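Peptide/nickel transport system substrate-binding protein (Listeria monocytogenes serotype 1/2a, PDB 5KZT) binds peptides and probably delivers them for uptake across the membrane as the OppA-type solute-binding protein of a transport system. Local coordinates at residues 368-373 / 400-405. Sequence-based numbering, arbitrary orientation.
Sequences TVEFTS and KLKNVP
Between V369 and V404 two parallel strands, the axes of these short segments 4.6 Å apart at their closest, exchange five backbone hydrogen bonds in alternation: V369 O, F371 O and S373 O accept from K400 N, K402 N and V404 N, while K400 O and K402 O accept from F371 N and S373 N. The strands are the two arms of a beta-alpha-beta unit whose connecting helix, 377-393, packs against the face bearing F371, S373 and L401; strand 420-425 adjoins 367-374 on its other edge, as part of a larger mixed sheet. E370, T372, K400 and K402 share the other face. The aliphatic part of K402, CG anti to the backbone N (chi1 -171°), runs out beside T372, and its CD lies 3.8 Å from T372 OG1. The E370 carboxylate meets the same methylene, E370 CD to K402 CD 3.7 Å, while K402 NZ stays 4.9 Å from E370 OE2, too far for a salt bridge; E370 OE1 instead pairs with R281. At the start of the contact, the T368 CG2 methyl rests on K400 CG at 3.7 Å. On the helix-covered face, L401 CD2 lies at the edge of the F371 ring, near its plane, and packs on F371 CB; the ring also meets F420 edge-to-face. N403 ND2 is held by D374 O and S383 OG, which ties the end of the second strand to the start of the crossover, and it lies 3.9 Å from S373 CB. At the far end of the pairing, the V404 CG2 methyl sits 4.0 Å from T372 CG2.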
loop_
_atom_site.group_PDB
_atom_site.type_symbol
_atom_site.label_atom_id
_atom_site.label_comp_id
_atom_site.label_asym_id
_atom_site.label_seq_id
_atom_site.Cartn_x
_atom_site.Cartn_y
_atom_site.Cartn_z
ATOM N N THR A 368 12.835 9.739 -26.484
ATOM C CA THR A 368 11.414 9.389 -26.245
ATOM C C THR A 368 11.326 8.420 -25.086
ATOM O O THR A 368 12.054 7.438 -25.054
ATOM C CB THR A 368 10.766 8.722 -27.477
ATOM O OG1 THR A 368 10.858 9.609 -28.595
ATOM C CG2 THR A 368 9.280 8.396 -27.230
ATOM N N VAL A 369 10.444 8.699 -24.130
ATOM C CA VAL A 369 10.145 7.757 -23.063
ATOM C C VAL A 369 8.655 7.722 -22.813
ATOM O O VAL A 369 7.963 8.716 -23.033
ATOM C CB VAL A 369 10.890 8.080 -21.742
ATOM C CG1 VAL A 369 12.358 7.687 -21.856
ATOM C CG2 VAL A 369 10.718 9.540 -21.330
ATOM N N GLU A 370 8.179 6.572 -22.325
ATOM C CA GLU A 370 6.767 6.353 -22.034
ATOM C C GLU A 370 6.525 6.474 -20.527
ATOM O O GLU A 370 7.213 5.825 -19.735
ATOM C CB GLU A 370 6.363 4.989 -22.600
ATOM C CG GLU A 370 5.169 4.247 -22.006
ATOM C CD GLU A 370 5.292 2.741 -22.300
ATOM O OE1 GLU A 370 5.728 1.916 -21.402
ATOM O OE2 GLU A 370 4.994 2.399 -23.470
ATOM N N PHE A 371 5.556 7.313 -20.154
ATOM C CA PHE A 371 5.179 7.526 -18.767
ATOM C C PHE A 371 3.935 6.681 -18.457
ATOM O O PHE A 371 2.888 6.868 -19.094
ATOM C CB PHE A 371 4.888 9.008 -18.537
ATOM C CG PHE A 371 4.638 9.354 -17.103
ATOM C CD1 PHE A 371 5.623 9.152 -16.145
ATOM C CD2 PHE A 371 3.413 9.866 -16.700
ATOM C CE1 PHE A 371 5.390 9.460 -14.807
ATOM C CE2 PHE A 371 3.170 10.168 -15.363
ATOM C CZ PHE A 371 4.162 9.970 -14.413
ATOM N N THR A 372 4.041 5.768 -17.492
ATOM C CA THR A 372 2.891 4.961 -17.077
ATOM C C THR A 372 2.171 5.514 -15.833
ATOM O O THR A 372 2.793 5.796 -14.810
ATOM C CB THR A 372 3.279 3.496 -16.839
ATOM O OG1 THR A 372 3.772 2.933 -18.054
ATOM C CG2 THR A 372 2.081 2.669 -16.404
ATOM N N SER A 373 0.847 5.641 -15.939
ATOM C CA SER A 373 -0.022 5.931 -14.805
ATOM C C SER A 373 -1.355 5.161 -14.944
ATOM O O SER A 373 -1.498 4.299 -15.830
ATOM C CB SER A 373 -0.249 7.442 -14.673
ATOM O OG SER A 373 -0.769 7.768 -13.374
ATOM N N LYS A 400 5.586 9.849 -24.177
ATOM C CA LYS A 400 4.368 9.126 -24.600
ATOM C C LYS A 400 3.624 8.782 -23.331
ATOM O O LYS A 400 4.248 8.439 -22.326
ATOM C CB LYS A 400 4.643 7.793 -25.324
ATOM C CG LYS A 400 5.671 7.782 -26.441
ATOM C CD LYS A 400 5.070 7.959 -27.834
ATOM C CE LYS A 400 5.007 9.431 -28.232
ATOM N NZ LYS A 400 4.333 9.653 -29.538
ATOM N N LEU A 401 2.300 8.854 -23.376
ATOM C CA LEU A 401 1.478 8.536 -22.210
ATOM C C LEU A 401 0.826 7.158 -22.289
ATOM O O LEU A 401 0.213 6.808 -23.274
ATOM C CB LEU A 401 0.407 9.609 -22.015
ATOM C CG LEU A 401 0.916 11.021 -21.712
ATOM C CD1 LEU A 401 -0.262 11.939 -21.433
ATOM C CD2 LEU A 401 1.904 11.002 -20.551
ATOM N N LYS A 402 0.946 6.391 -21.207
ATOM C CA LYS A 402 0.266 5.119 -21.051
ATOM C C LYS A 402 -0.561 5.243 -19.773
ATOM O O LYS A 402 -0.038 5.639 -18.729
ATOM C CB LYS A 402 1.313 4.020 -20.942
ATOM C CG LYS A 402 0.799 2.608 -20.996
ATOM C CD LYS A 402 1.969 1.641 -21.148
ATOM C CE LYS A 402 1.501 0.220 -21.367
ATOM N NZ LYS A 402 0.786 0.042 -22.662
ATOM N N ASN A 403 -1.856 4.966 -19.873
ATOM C CA ASN A 403 -2.787 5.148 -18.756
ATOM C C ASN A 403 -3.626 3.886 -18.652
ATOM O O ASN A 403 -4.610 3.736 -19.353
ATOM C CB ASN A 403 -3.657 6.401 -18.955
ATOM C CG ASN A 403 -2.879 7.689 -18.745
ATOM O OD1 ASN A 403 -2.301 8.226 -19.671
ATOM N ND2 ASN A 403 -2.843 8.174 -17.517
ATOM N N VAL A 404 -3.247 3.004 -17.730
ATOM C CA VAL A 404 -3.729 1.629 -17.718
ATOM C C VAL A 404 -4.439 1.311 -16.400
ATOM O O VAL A 404 -4.297 2.054 -15.428
ATOM C CB VAL A 404 -2.551 0.651 -17.966
ATOM C CG1 VAL A 404 -2.027 0.800 -19.396
ATOM C CG2 VAL A 404 -1.424 0.838 -16.949
ATOM N N PRO A 405 -5.221 0.221 -16.361
ATOM C CA PRO A 405 -5.803 -0.169 -15.080
ATOM C C PRO A 405 -4.713 -0.394 -14.047
ATOM O O PRO A 405 -3.582 -0.789 -14.385
ATOM C CB PRO A 405 -6.527 -1.481 -15.404
ATOM C CG PRO A 405 -6.835 -1.377 -16.860
ATOM C CD PRO A 405 -5.652 -0.670 -17.452
#